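PDB 1R5M: SIR4-interacting protein SIF2 from Saccharomyces cerevisiae, which serves as a WD40-repeat subunit of the Set3C transcriptional corepressor complex, antagonizes telomeric silencing in yeast and interacts with the SIR4 N-terminal domain. Local coordinates for residues V69-R74 and I91-H96; E58-Y63 and L114-D119; D395-L400 and V411-Q416; D160-I165 and N177-T182. All coordinates share one frame; numbering follows the deposited sequence.

Contact 1 of 4, residues V69-R74 and I91-H96; sequences VARLAR and IAELRH. With SO4 (sulfate ion), chain B.
In the first four-stranded blade of this WD40 propeller, Val69-Arg74 and Ile91-Arg95 pair as the third and fourth strands, their directions 159° apart. Ala70 and Leu94 form a hydrogen-bonded antiparallel pair, with Leu94 N 2.8 Å from Ala70 O. At Leu72 the ladder carries a classic beta bulge: Ile91 and Ala92 both face this residue, and Leu72 O accepts Ile91 N at 2.7 Å and, weakly, Ala92 N. On the face bearing Leu72 and Leu94 the two side chains cross at about a right angle, Leu72 CG lying 3.8 Å from Leu94 CD1. The opposite face, with Val69, carries the charged groups of Arg71, Glu93 and Arg95. Arg71 and Glu93 lie alongside each other with their flat groups turned 57° apart; Arg71 NH2 is 3.2 Å from Glu93 OE1 in a salt bridge, and water 1 links Arg71 NE to the same oxygen. Glu93 OE2 accepts Arg95 NH2 at 2.8 Å from above the carboxylate plane. A bend in the Arg95 chain (chi3 -58°) brings its guanidinium over the valine, Val69 CG2 lying over the centre of one face. Both arginines grip a sulfate, O4 receiving Arg71 NH2 at 3.0 Å and Arg95 NH2 at 2.8 Å. Arg71 NH1 also donates to sulfate O3 and is salt-bridged to Glu65. With a leucine in place of Arg71, Glu93 OE1 would probably lose its charged mate and the sulfate two of its donors. Glu93 carries one arginine on each carboxylate oxygen and the arginines share sulfate O4, consistent with a site that favours an anion.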
loop_
_atom_site.group_PDB
_atom_site.type_symbol
_atom_site.label_atom_id
_atom_site.label_comp_id
_atom_site.label_asym_id
_atom_site.label_seq_id
_atom_site.Cartn_x
_atom_site.Cartn_y
_atom_site.Cartn_z
ATOM N N VAL A 69 -9.667 17.105 -1.498
ATOM C CA VAL A 69 -9.165 17.430 -0.175
ATOM C C VAL A 69 -8.883 16.177 0.646
ATOM O O VAL A 69 -9.549 15.152 0.490
ATOM C CB VAL A 69 -10.187 18.318 0.599
ATOM C CG1 VAL A 69 -11.475 17.533 0.859
ATOM C CG2 VAL A 69 -9.588 18.803 1.909
ATOM N N ALA A 70 -7.869 16.268 1.499
ATOM C CA ALA A 70 -7.502 15.186 2.400
ATOM C C ALA A 70 -7.491 15.837 3.774
ATOM O O ALA A 70 -7.465 17.059 3.883
ATOM C CB ALA A 70 -6.116 14.638 2.059
ATOM N N ARG A 71 -7.527 15.031 4.823
ATOM C CA ARG A 71 -7.511 15.583 6.165
ATOM C C ARG A 71 -6.595 14.797 7.083
ATOM O O ARG A 71 -6.369 13.600 6.887
ATOM C CB ARG A 71 -8.929 15.605 6.756
ATOM C CG ARG A 71 -9.800 16.753 6.251
ATOM C CD ARG A 71 -11.165 16.763 6.933
ATOM N NE ARG A 71 -11.843 18.052 6.791
ATOM C CZ ARG A 71 -12.467 18.466 5.690
ATOM N NH1 ARG A 71 -12.518 17.695 4.613
ATOM N NH2 ARG A 71 -13.032 19.665 5.662
ATOM N N LEU A 72 -6.039 15.493 8.065
ATOM C CA LEU A 72 -5.196 14.866 9.063
ATOM C C LEU A 72 -6.076 14.889 10.305
ATOM O O LEU A 72 -6.674 15.916 10.625
ATOM C CB LEU A 72 -3.914 15.674 9.292
ATOM C CG LEU A 72 -2.969 15.769 8.088
ATOM C CD1 LEU A 72 -1.709 16.523 8.491
ATOM C CD2 LEU A 72 -2.612 14.368 7.597
ATOM N N ALA A 73 -6.182 13.755 10.983
ATOM C CA ALA A 73 -7.017 13.679 12.169
ATOM C C ALA A 73 -6.342 12.910 13.284
ATOM O O ALA A 73 -5.462 12.081 13.052
ATOM C CB ALA A 73 -8.349 13.025 11.828
ATOM N N ARG A 74 -6.765 13.201 14.504
ATOM C CA ARG A 74 -6.232 12.527 15.666
ATOM C C ARG A 74 -7.379 11.783 16.333
ATOM O O ARG A 74 -8.489 12.306 16.453
ATOM C CB ARG A 74 -5.618 13.547 16.623
ATOM C CG ARG A 74 -4.970 12.958 17.859
ATOM C CD ARG A 74 -3.884 13.897 18.353
ATOM N NE ARG A 74 -4.328 15.286 18.311
ATOM C CZ ARG A 74 -3.517 16.323 18.127
ATOM N NH1 ARG A 74 -2.215 16.129 17.966
ATOM N NH2 ARG A 74 -4.009 17.554 18.098
ATOM N N ILE A 91 -6.987 17.724 12.590
ATOM C CA ILE A 91 -5.754 18.482 12.773
ATOM C C ILE A 91 -5.574 19.526 11.678
ATOM O O ILE A 91 -5.127 20.647 11.942
ATOM C CB ILE A 91 -4.525 17.539 12.767
ATOM C CG1 ILE A 91 -4.586 16.602 13.977
ATOM C CG2 ILE A 91 -3.236 18.349 12.779
ATOM C CD1 ILE A 91 -3.521 15.522 13.978
ATOM N N ALA A 92 -5.923 19.162 10.449
ATOM C CA ALA A 92 -5.776 20.079 9.331
ATOM C C ALA A 92 -6.429 19.578 8.054
ATOM O O ALA A 92 -6.671 18.382 7.886
ATOM C CB ALA A 92 -4.294 20.338 9.073
ATOM N N GLU A 93 -6.714 20.519 7.162
ATOM C CA GLU A 93 -7.294 20.215 5.866
ATOM C C GLU A 93 -6.159 20.383 4.856
ATOM O O GLU A 93 -5.444 21.389 4.877
ATOM C CB GLU A 93 -8.432 21.188 5.540
ATOM C CG GLU A 93 -9.577 21.155 6.541
ATOM C CD GLU A 93 -10.691 22.132 6.202
ATOM O OE1 GLU A 93 -11.646 22.244 7.001
ATOM O OE2 GLU A 93 -10.618 22.787 5.141
ATOM N N LEU A 94 -5.986 19.387 3.995
ATOM C CA LEU A 94 -4.947 19.410 2.971
ATOM C C LEU A 94 -5.692 19.498 1.643
ATOM O O LEU A 94 -5.977 18.484 1.004
ATOM C CB LEU A 94 -4.119 18.124 3.041
ATOM C CG LEU A 94 -3.681 17.670 4.442
ATOM C CD1 LEU A 94 -2.844 16.408 4.308
ATOM C CD2 LEU A 94 -2.885 18.769 5.150
ATOM N N ARG A 95 -6.001 20.721 1.232
ATOM C CA ARG A 95 -6.770 20.936 0.015
ATOM C C ARG A 95 -5.961 21.204 -1.248
ATOM O O ARG A 95 -4.913 21.851 -1.209
ATOM C CB ARG A 95 -7.756 22.087 0.255
ATOM C CG ARG A 95 -8.942 22.127 -0.697
ATOM C CD ARG A 95 -9.944 23.195 -0.260
ATOM N NE ARG A 95 -10.445 22.975 1.099
ATOM C CZ ARG A 95 -11.454 22.166 1.413
ATOM N NH1 ARG A 95 -12.088 21.486 0.469
ATOM N NH2 ARG A 95 -11.834 22.040 2.678
ATOM N N HIS A 96 -6.454 20.674 -2.366
ATOM C CA HIS A 96 -5.835 20.873 -3.675
ATOM C C HIS A 96 -6.809 21.721 -4.487
ATOM O O HIS A 96 -8.006 21.449 -4.509
ATOM C CB HIS A 96 -5.644 19.541 -4.410
ATOM C CG HIS A 96 -4.547 18.683 -3.862
ATOM N ND1 HIS A 96 -3.395 18.412 -4.568
ATOM C CD2 HIS A 96 -4.451 17.989 -2.703
ATOM C CE1 HIS A 96 -2.638 17.583 -3.871
ATOM N NE2 HIS A 96 -3.257 17.310 -2.736
HETATM S S SO4 B . -15.001 19.862 2.333
HETATM O O1 SO4 B . -14.555 19.995 0.934
HETATM O O2 SO4 B . -16.450 20.130 2.413
HETATM O O3 SO4 B . -14.721 18.495 2.812
HETATM O O4 SO4 B . -14.280 20.827 3.184
HETATM O O HOH W 1 -12.118 20.186 8.657
#

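Contact 2 of 4, residues E58-Y63 and L114-D119; sequences ESILAY and LAWSHD
Residues Ile60-Tyr63 and Leu114-Trp116 belong to strands of different sheets: their axes come no closer than 8.1 Å, their directions differ by 150°, and no hydrogen bond joins them, so side chains must fill the interval. Trp116 contributes most. Its CG stands anti to the carbonyl carbon (chi1 -72°), and the indole reaches across to the opposing strand. There CZ2 meets two groups: Ala62 CB at 3.8 Å and Ile60 CG2 at 3.9 Å. The Ile60 side chain crosses the indole at about a right angle, its CG2 branch also meeting the outer six-membered ring at CH2, 4.0 Å away. Ala62 CB sits further back along the ring system, equally near CZ2 and NE1. The indole N-H itself is satisfied outside this pair, by the carbonyl of Thr52, which gives the ring a polar tie as well as apolar packing. Leu114 uses a single branch, CD2, which lies against the Tyr63 backbone, 3.8 Å from Tyr63 C, and beside the Ala62 methyl, 4.1 Å from Ala62 CB. Tyr63 therefore takes part through its main chain, while its CB points away from the other strand. The small methyl of Ala62 is consistent with the close approach of both the indole and Leu114 to this piece of strand. In the propeller this is the interface of the first two WD repeats. Strand 60-65 lies between 50-53 and 69-77 in its blade, strand 111-116 is at one edge of the next, and Leu72 of strand 69-77 and Ile123 of strand 122-127 both pack on Ala62 and Trp116.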
loop_
_atom_site.group_PDB
_atom_site.type_symbol
_atom_site.label_atom_id
_atom_site.label_comp_id
_atom_site.label_asym_id
_atom_site.label_seq_id
_atom_site.Cartn_x
_atom_site.Cartn_y
_atom_site.Cartn_z
ATOM N N GLU A 58 0.636 6.576 16.841
ATOM C CA GLU A 58 -0.521 5.692 16.745
ATOM C C GLU A 58 -1.879 6.383 16.709
ATOM O O GLU A 58 -2.879 5.755 16.363
ATOM C CB GLU A 58 -0.507 4.681 17.895
ATOM C CG GLU A 58 -0.993 5.224 19.231
ATOM C CD GLU A 58 -1.163 4.123 20.262
ATOM O OE1 GLU A 58 -0.156 3.722 20.882
ATOM O OE2 GLU A 58 -2.304 3.645 20.435
ATOM N N SER A 59 -1.923 7.670 17.048
ATOM C CA SER A 59 -3.190 8.399 17.081
ATOM C C SER A 59 -3.492 9.255 15.858
ATOM O O SER A 59 -4.594 9.791 15.740
ATOM C CB SER A 59 -3.238 9.301 18.318
ATOM O OG SER A 59 -2.417 10.447 18.141
ATOM N N ILE A 60 -2.533 9.383 14.948
ATOM C CA ILE A 60 -2.728 10.227 13.773
ATOM C C ILE A 60 -3.034 9.480 12.481
ATOM O O ILE A 60 -2.293 8.591 12.062
ATOM C CB ILE A 60 -1.500 11.136 13.554
ATOM C CG1 ILE A 60 -1.294 12.021 14.788
ATOM C CG2 ILE A 60 -1.694 11.994 12.308
ATOM C CD1 ILE A 60 -0.096 12.945 14.698
ATOM N N LEU A 61 -4.137 9.874 11.856
ATOM C CA LEU A 61 -4.605 9.279 10.612
ATOM C C LEU A 61 -4.729 10.331 9.513
ATOM O O LEU A 61 -5.184 11.450 9.757
ATOM C CB LEU A 61 -5.981 8.629 10.834
ATOM C CG LEU A 61 -6.730 8.064 9.622
ATOM C CD1 LEU A 61 -5.957 6.890 9.045
ATOM C CD2 LEU A 61 -8.133 7.616 10.038
ATOM N N ALA A 62 -4.302 9.974 8.309
ATOM C CA ALA A 62 -4.432 10.864 7.163
ATOM C C ALA A 62 -5.414 10.174 6.227
ATOM O O ALA A 62 -5.282 8.982 5.963
ATOM C CB ALA A 62 -3.093 11.043 6.463
ATOM N N TYR A 63 -6.411 10.898 5.738
ATOM C CA TYR A 63 -7.344 10.266 4.820
ATOM C C TYR A 63 -7.721 11.174 3.663
ATOM O O TYR A 63 -7.815 12.392 3.811
ATOM C CB TYR A 63 -8.591 9.763 5.566
ATOM C CG TYR A 63 -9.435 10.806 6.263
ATOM C CD1 TYR A 63 -10.281 11.643 5.538
ATOM C CD2 TYR A 63 -9.437 10.913 7.654
ATOM C CE1 TYR A 63 -11.118 12.553 6.178
ATOM C CE2 TYR A 63 -10.273 11.824 8.306
ATOM C CZ TYR A 63 -11.111 12.636 7.556
ATOM O OH TYR A 63 -11.963 13.515 8.186
ATOM N N LEU A 114 -1.907 8.903 -0.747
ATOM C CA LEU A 114 -1.341 9.589 0.412
ATOM C C LEU A 114 -0.138 8.772 0.866
ATOM O O LEU A 114 -0.195 7.540 0.897
ATOM C CB LEU A 114 -2.343 9.690 1.566
ATOM C CG LEU A 114 -3.642 10.448 1.284
ATOM C CD1 LEU A 114 -4.688 9.462 0.796
ATOM C CD2 LEU A 114 -4.126 11.144 2.546
ATOM N N ALA A 115 0.949 9.452 1.217
ATOM C CA ALA A 115 2.149 8.753 1.656
ATOM C C ALA A 115 2.954 9.544 2.676
ATOM O O ALA A 115 3.480 10.612 2.365
ATOM C CB ALA A 115 3.034 8.425 0.450
ATOM N N TRP A 116 3.036 9.016 3.893
ATOM C CA TRP A 116 3.821 9.641 4.957
ATOM C C TRP A 116 5.295 9.348 4.721
ATOM O O TRP A 116 5.647 8.306 4.164
ATOM C CB TRP A 116 3.487 9.043 6.331
ATOM C CG TRP A 116 2.170 9.403 6.912
ATOM C CD1 TRP A 116 1.044 8.627 6.944
ATOM C CD2 TRP A 116 1.848 10.607 7.611
ATOM N NE1 TRP A 116 0.045 9.275 7.628
ATOM C CE2 TRP A 116 0.510 10.494 8.047
ATOM C CE3 TRP A 116 2.562 11.774 7.912
ATOM C CZ2 TRP A 116 -0.131 11.504 8.769
ATOM C CZ3 TRP A 116 1.925 12.781 8.632
ATOM C CH2 TRP A 116 0.591 12.638 9.052
ATOM N N SER A 117 6.156 10.265 5.152
ATOM C CA SER A 117 7.590 10.043 5.057
ATOM C C SER A 117 7.883 9.020 6.162
ATOM O O SER A 117 7.088 8.864 7.093
ATOM C CB SER A 117 8.349 11.345 5.315
ATOM O OG SER A 117 8.046 11.855 6.599
ATOM N N HIS A 118 9.010 8.325 6.067
ATOM C CA HIS A 118 9.345 7.310 7.064
ATOM C C HIS A 118 9.444 7.840 8.491
ATOM O O HIS A 118 9.167 7.123 9.450
ATOM C CB HIS A 118 10.646 6.610 6.663
ATOM C CG HIS A 118 10.514 5.764 5.435
ATOM N ND1 HIS A 118 9.723 4.636 5.392
ATOM C CD2 HIS A 118 11.051 5.895 4.199
ATOM C CE1 HIS A 118 9.780 4.107 4.182
ATOM N NE2 HIS A 118 10.578 4.853 3.440
ATOM N N ASP A 119 9.828 9.103 8.622
ATOM C CA ASP A 119 9.975 9.748 9.924
ATOM C C ASP A 119 8.634 10.240 10.468
ATOM O O ASP A 119 8.542 10.664 11.623
ATOM C CB ASP A 119 10.900 10.938 9.774
ATOM C CG ASP A 119 10.448 11.847 8.658
ATOM O OD1 ASP A 119 10.744 11.541 7.482
ATOM O OD2 ASP A 119 9.771 12.844 8.950
#

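Contact 3 of 4, residues D395-L400 and V411-Q416; sequences DYIFDL and VAYSLQ
Ile397-Leu400 and Val411-Tyr413 run antiparallel, 158° between their directions and 4.7 Å between their axes, with a classic beta bulge where Phe398 and Asp399 both face Ala412. Phe398 N donates to Ala412 O, and Ala412 N to Asp399 O. On the face of Ile397, Val411 and Tyr413, Ile397 CD1 touches Val411 CG1 at 3.6 Å, while Ile397 CG1 is 3.5 Å from Tyr413 CE2, the two side chains lying side by side. This hairpin belongs to the eighth WD repeat, and Asp395, just ahead of its first strand, holds the turn that leaves the second. With CG anti to the backbone N (chi1 -164°), the carboxylate reaches into that turn. OD2 accepts two backbone donors: Leu415 N at 2.8 Å on its syn lone pair, and Gln416 N at 2.9 Å nearly along the C-O axis. OD1 takes a very short bond, 2.5 Å, from Ser414 OG, besides one from Tyr396 N. With an alanine in place of Asp395, the N-H groups of Leu415 and Gln416 and the Ser414 hydroxyl would probably lose the carboxylate they share, leaving the turn less firmly held. Ser414 CB rests over one face of the Phe398 ring in a CH-pi contact, 3.6 Å from the centroid.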
loop_
_atom_site.group_PDB
_atom_site.type_symbol
_atom_site.label_atom_id
_atom_site.label_comp_id
_atom_site.label_asym_id
_atom_site.label_seq_id
_atom_site.Cartn_x
_atom_site.Cartn_y
_atom_site.Cartn_z
ATOM N N ASP A 395 -21.973 -2.244 0.827
ATOM C CA ASP A 395 -20.961 -1.459 0.125
ATOM C C ASP A 395 -19.608 -2.169 0.091
ATOM O O ASP A 395 -19.326 -3.035 0.921
ATOM C CB ASP A 395 -20.821 -0.079 0.784
ATOM C CG ASP A 395 -20.079 0.928 -0.092
ATOM O OD1 ASP A 395 -19.857 0.653 -1.289
ATOM O OD2 ASP A 395 -19.730 2.010 0.425
ATOM N N TYR A 396 -18.791 -1.796 -0.890
ATOM C CA TYR A 396 -17.453 -2.355 -1.071
ATOM C C TYR A 396 -16.450 -1.616 -0.197
ATOM O O TYR A 396 -16.647 -0.452 0.139
ATOM C CB TYR A 396 -16.968 -2.164 -2.515
ATOM C CG TYR A 396 -17.751 -2.872 -3.589
ATOM C CD1 TYR A 396 -18.246 -2.170 -4.688
ATOM C CD2 TYR A 396 -17.962 -4.248 -3.533
ATOM C CE1 TYR A 396 -18.932 -2.825 -5.710
ATOM C CE2 TYR A 396 -18.646 -4.912 -4.546
ATOM C CZ TYR A 396 -19.126 -4.198 -5.632
ATOM O OH TYR A 396 -19.801 -4.862 -6.635
ATOM N N ILE A 397 -15.364 -2.302 0.146
ATOM C CA ILE A 397 -14.265 -1.700 0.898
ATOM C C ILE A 397 -13.135 -1.639 -0.129
ATOM O O ILE A 397 -12.748 -2.667 -0.683
ATOM C CB ILE A 397 -13.827 -2.573 2.086
ATOM C CG1 ILE A 397 -14.907 -2.541 3.171
ATOM C CG2 ILE A 397 -12.496 -2.065 2.645
ATOM C CD1 ILE A 397 -14.663 -3.514 4.305
ATOM N N PHE A 398 -12.626 -0.438 -0.389
ATOM C CA PHE A 398 -11.559 -0.228 -1.368
ATOM C C PHE A 398 -10.165 -0.152 -0.757
ATOM O O PHE A 398 -9.160 -0.353 -1.448
ATOM C CB PHE A 398 -11.805 1.074 -2.140
ATOM C CG PHE A 398 -12.858 0.975 -3.210
ATOM C CD1 PHE A 398 -13.202 2.101 -3.952
ATOM C CD2 PHE A 398 -13.484 -0.234 -3.497
ATOM C CE1 PHE A 398 -14.150 2.027 -4.967
ATOM C CE2 PHE A 398 -14.437 -0.319 -4.513
ATOM C CZ PHE A 398 -14.769 0.814 -5.248
ATOM N N ASP A 399 -10.101 0.145 0.533
ATOM C CA ASP A 399 -8.813 0.289 1.189
ATOM C C ASP A 399 -8.922 0.115 2.694
ATOM O O ASP A 399 -9.990 0.294 3.280
ATOM C CB ASP A 399 -8.249 1.683 0.870
ATOM C CG ASP A 399 -6.925 1.958 1.560
ATOM O OD1 ASP A 399 -6.878 2.812 2.475
ATOM O OD2 ASP A 399 -5.924 1.316 1.184
ATOM N N LEU A 400 -7.809 -0.260 3.311
ATOM C CA LEU A 400 -7.753 -0.396 4.755
ATOM C C LEU A 400 -6.329 -0.066 5.176
ATOM O O LEU A 400 -5.395 -0.189 4.379
ATOM C CB LEU A 400 -8.163 -1.808 5.202
ATOM C CG LEU A 400 -7.346 -3.054 4.879
ATOM C CD1 LEU A 400 -8.089 -4.280 5.422
ATOM C CD2 LEU A 400 -7.152 -3.186 3.377
ATOM N N VAL A 411 -11.049 1.731 7.737
ATOM C CA VAL A 411 -11.712 1.077 6.619
ATOM C C VAL A 411 -12.348 2.108 5.691
ATOM O O VAL A 411 -13.158 2.933 6.120
ATOM C CB VAL A 411 -12.811 0.116 7.135
ATOM C CG1 VAL A 411 -13.441 -0.628 5.979
ATOM C CG2 VAL A 411 -12.215 -0.865 8.141
ATOM N N ALA A 412 -11.975 2.056 4.420
ATOM C CA ALA A 412 -12.509 2.981 3.433
ATOM C C ALA A 412 -13.529 2.287 2.536
ATOM O O ALA A 412 -13.178 1.395 1.762
ATOM C CB ALA A 412 -11.365 3.557 2.583
ATOM N N TYR A 413 -14.792 2.684 2.658
ATOM C CA TYR A 413 -15.846 2.112 1.823
ATOM C C TYR A 413 -15.942 2.955 0.559
ATOM O O TYR A 413 -15.595 4.138 0.564
ATOM C CB TYR A 413 -17.196 2.116 2.551
ATOM C CG TYR A 413 -17.287 1.127 3.690
ATOM C CD1 TYR A 413 -16.945 1.495 4.994
ATOM C CD2 TYR A 413 -17.718 -0.178 3.466
ATOM C CE1 TYR A 413 -17.035 0.584 6.046
ATOM C CE2 TYR A 413 -17.808 -1.098 4.512
ATOM C CZ TYR A 413 -17.467 -0.708 5.796
ATOM O OH TYR A 413 -17.558 -1.613 6.831
ATOM N N SER A 414 -16.425 2.356 -0.524
ATOM C CA SER A 414 -16.512 3.074 -1.790
ATOM C C SER A 414 -17.454 4.269 -1.771
ATOM O O SER A 414 -17.128 5.324 -2.314
ATOM C CB SER A 414 -16.926 2.121 -2.917
ATOM O OG SER A 414 -18.291 1.761 -2.826
ATOM N N LEU A 415 -18.605 4.118 -1.124
ATOM C CA LEU A 415 -19.599 5.185 -1.087
ATOM C C LEU A 415 -20.000 5.698 0.293
ATOM O O LEU A 415 -20.112 6.911 0.499
ATOM C CB LEU A 415 -20.852 4.725 -1.836
ATOM C CG LEU A 415 -20.644 4.433 -3.324
ATOM C CD1 LEU A 415 -21.839 3.683 -3.890
ATOM C CD2 LEU A 415 -20.418 5.742 -4.065
ATOM N N GLN A 416 -20.216 4.790 1.239
ATOM C CA GLN A 416 -20.631 5.205 2.573
ATOM C C GLN A 416 -19.497 5.723 3.444
ATOM O O GLN A 416 -18.346 5.819 3.013
ATOM C CB GLN A 416 -21.361 4.067 3.299
ATOM C CG GLN A 416 -20.517 2.844 3.599
ATOM C CD GLN A 416 -21.284 1.799 4.389
ATOM O OE1 GLN A 416 -22.513 1.744 4.332
ATOM N NE2 GLN A 416 -20.565 0.956 5.114
#

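Contact 4 of 4, residues D160-I165 and N177-T182; sequences DGTHII and NVISGT
Asn177 opens the turn that joins the last two strands of the third WD repeat's blade, and this turn leans on Thr162-Ile164, where the chain enters the second strand. In the sequence Trp176-Asn177 the asparagine takes the place of the aspartate for which WD repeats are named. Its OD1 accepts Ser180 N at 3.0 Å, an Asx motif, and the turn closes in a G1 beta bulge with Gly181 and Thr182 both facing Asn177. Across the contact one direct hydrogen bond forms: Val178 N to Thr162 O, 3.1 Å and bent, with 139° at the hydrogen. Water 2 adds a second link by donating to Thr162 O at 2.8 Å and to Asn177 OD1 at 2.7 Å, so the Thr162 carbonyl is gripped twice. Val178 CG1, set between the backbone N and the carbonyl carbon (chi1 81°), packs on that carbonyl, while CG2 meets Ile164 CG2 at 4.0 Å, the two side chains crossing at about a right angle. His163 and Asn177 form a non-hydrogen-bonded pair, His163 CD2 lying 4.0 Å from Asn177 CA. Within 160-165 hydrogen bonds orient the imidazole: His163 ND1 donates to Thr162 OG1, which donates to Asp160 OD1 at 2.5 Å. Trp157 of strand 152-157 packs against both Ile164 and Val178, Met184 of strand 182-187 against His163 and Asn177, and Trp214 of strand 213-216 against His163.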
loop_
_atom_site.group_PDB
_atom_site.type_symbol
_atom_site.label_atom_id
_atom_site.label_comp_id
_atom_site.label_asym_id
_atom_site.label_seq_id
_atom_site.Cartn_x
_atom_site.Cartn_y
_atom_site.Cartn_z
ATOM N N ASP A 160 16.224 8.583 3.705
ATOM C CA ASP A 160 16.417 9.821 4.458
ATOM C C ASP A 160 15.391 10.934 4.250
ATOM O O ASP A 160 15.560 12.037 4.771
ATOM C CB ASP A 160 17.823 10.371 4.210
ATOM C CG ASP A 160 18.180 10.416 2.743
ATOM O OD1 ASP A 160 17.333 10.854 1.939
ATOM O OD2 ASP A 160 19.312 10.020 2.395
ATOM N N GLY A 161 14.333 10.650 3.495
ATOM C CA GLY A 161 13.292 11.642 3.274
ATOM C C GLY A 161 13.647 12.831 2.399
ATOM O O GLY A 161 13.094 13.922 2.575
ATOM N N THR A 162 14.546 12.619 1.445
ATOM C CA THR A 162 14.978 13.685 0.552
ATOM C C THR A 162 14.443 13.525 -0.868
ATOM O O THR A 162 14.408 14.486 -1.634
ATOM C CB THR A 162 16.515 13.760 0.485
ATOM O OG1 THR A 162 17.043 12.495 0.068
ATOM C CG2 THR A 162 17.090 14.113 1.853
ATOM N N HIS A 163 14.032 12.311 -1.219
ATOM C CA HIS A 163 13.517 12.048 -2.557
ATOM C C HIS A 163 12.283 11.171 -2.521
ATOM O O HIS A 163 12.088 10.391 -1.593
ATOM C CB HIS A 163 14.555 11.318 -3.416
ATOM C CG HIS A 163 15.819 12.086 -3.636
ATOM N ND1 HIS A 163 16.788 12.220 -2.667
ATOM C CD2 HIS A 163 16.271 12.761 -4.718
ATOM C CE1 HIS A 163 17.786 12.942 -3.144
ATOM N NE2 HIS A 163 17.497 13.284 -4.387
ATOM N N ILE A 164 11.446 11.311 -3.542
ATOM C CA ILE A 164 10.270 10.463 -3.662
ATOM C C ILE A 164 10.157 10.048 -5.116
ATOM O O ILE A 164 10.703 10.703 -6.011
ATOM C CB ILE A 164 8.932 11.167 -3.283
ATOM C CG1 ILE A 164 8.681 12.370 -4.192
ATOM C CG2 ILE A 164 8.941 11.564 -1.819
ATOM C CD1 ILE A 164 7.245 12.889 -4.120
ATOM N N ILE A 165 9.476 8.932 -5.336
ATOM C CA ILE A 165 9.202 8.444 -6.680
ATOM C C ILE A 165 7.687 8.456 -6.732
ATOM O O ILE A 165 7.032 7.992 -5.798
ATOM C CB ILE A 165 9.646 6.992 -6.892
ATOM C CG1 ILE A 165 11.152 6.864 -6.706
ATOM C CG2 ILE A 165 9.238 6.528 -8.288
ATOM C CD1 ILE A 165 11.583 5.444 -6.476
ATOM N N ASN A 177 13.221 15.612 -6.162
ATOM C CA ASN A 177 14.031 16.009 -5.025
ATOM C C ASN A 177 12.840 16.656 -4.316
ATOM O O ASN A 177 12.362 17.715 -4.728
ATOM C CB ASN A 177 15.063 17.071 -5.387
ATOM C CG ASN A 177 15.708 17.675 -4.159
ATOM O OD1 ASN A 177 15.029 17.944 -3.170
ATOM N ND2 ASN A 177 17.019 17.895 -4.213
ATOM N N VAL A 178 12.325 15.994 -3.286
ATOM C CA VAL A 178 11.139 16.471 -2.589
ATOM C C VAL A 178 11.297 17.781 -1.825
ATOM O O VAL A 178 10.323 18.511 -1.620
ATOM C CB VAL A 178 10.593 15.363 -1.643
ATOM C CG1 VAL A 178 11.377 15.341 -0.341
ATOM C CG2 VAL A 178 9.109 15.570 -1.399
ATOM N N ILE A 179 12.521 18.091 -1.416
ATOM C CA ILE A 179 12.773 19.322 -0.680
ATOM C C ILE A 179 12.743 20.540 -1.603
ATOM O O ILE A 179 12.124 21.554 -1.276
ATOM C CB ILE A 179 14.123 19.243 0.069
ATOM C CG1 ILE A 179 14.014 18.204 1.193
ATOM C CG2 ILE A 179 14.505 20.609 0.626
ATOM C CD1 ILE A 179 15.296 17.976 1.964
ATOM N N SER A 180 13.398 20.441 -2.755
ATOM C CA SER A 180 13.411 21.550 -3.703
ATOM C C SER A 180 12.177 21.502 -4.604
ATOM O O SER A 180 11.802 22.504 -5.215
ATOM C CB SER A 180 14.680 21.511 -4.561
ATOM O OG SER A 180 14.768 20.298 -5.287
ATOM N N GLY A 181 11.544 20.334 -4.679
ATOM C CA GLY A 181 10.360 20.185 -5.509
ATOM C C GLY A 181 10.694 20.202 -6.986
ATOM O O GLY A 181 9.909 20.682 -7.807
ATOM N N THR A 182 11.863 19.677 -7.329
ATOM C CA THR A 182 12.304 19.641 -8.714
ATOM C C THR A 182 12.273 18.231 -9.296
ATOM O O THR A 182 12.426 17.238 -8.581
ATOM C CB THR A 182 13.728 20.216 -8.860
ATOM O OG1 THR A 182 14.626 19.505 -7.999
ATOM C CG2 THR A 182 13.739 21.699 -8.490
HETATM O O HOH W 2 16.380 16.415 -1.346
#

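Contact 1 and the 58-63 half of contact 2 lie in the first blade and touch directly, the contact centres 11 Å apart: strands 60-65 and 69-77 are sheet neighbours, with Arg71 N 2.8 Å from Tyr63 O in a probable hydrogen bond, and Leu72 CD2 packs on Ala62 CB at 3.5 Å. Contact 1 is thus pairing within that blade, and contact 2 its seam with the next. Contacts 3 and 4 lie on opposite sides of the chain's centre, their centres 31 Å apart. Contact 2 lies between them, its nearest atoms about 7 Å from contact 3 and about 5 Å from contact 4. The sulfate of contact 1, probably from the crystallisation liquor, also binds Asn67.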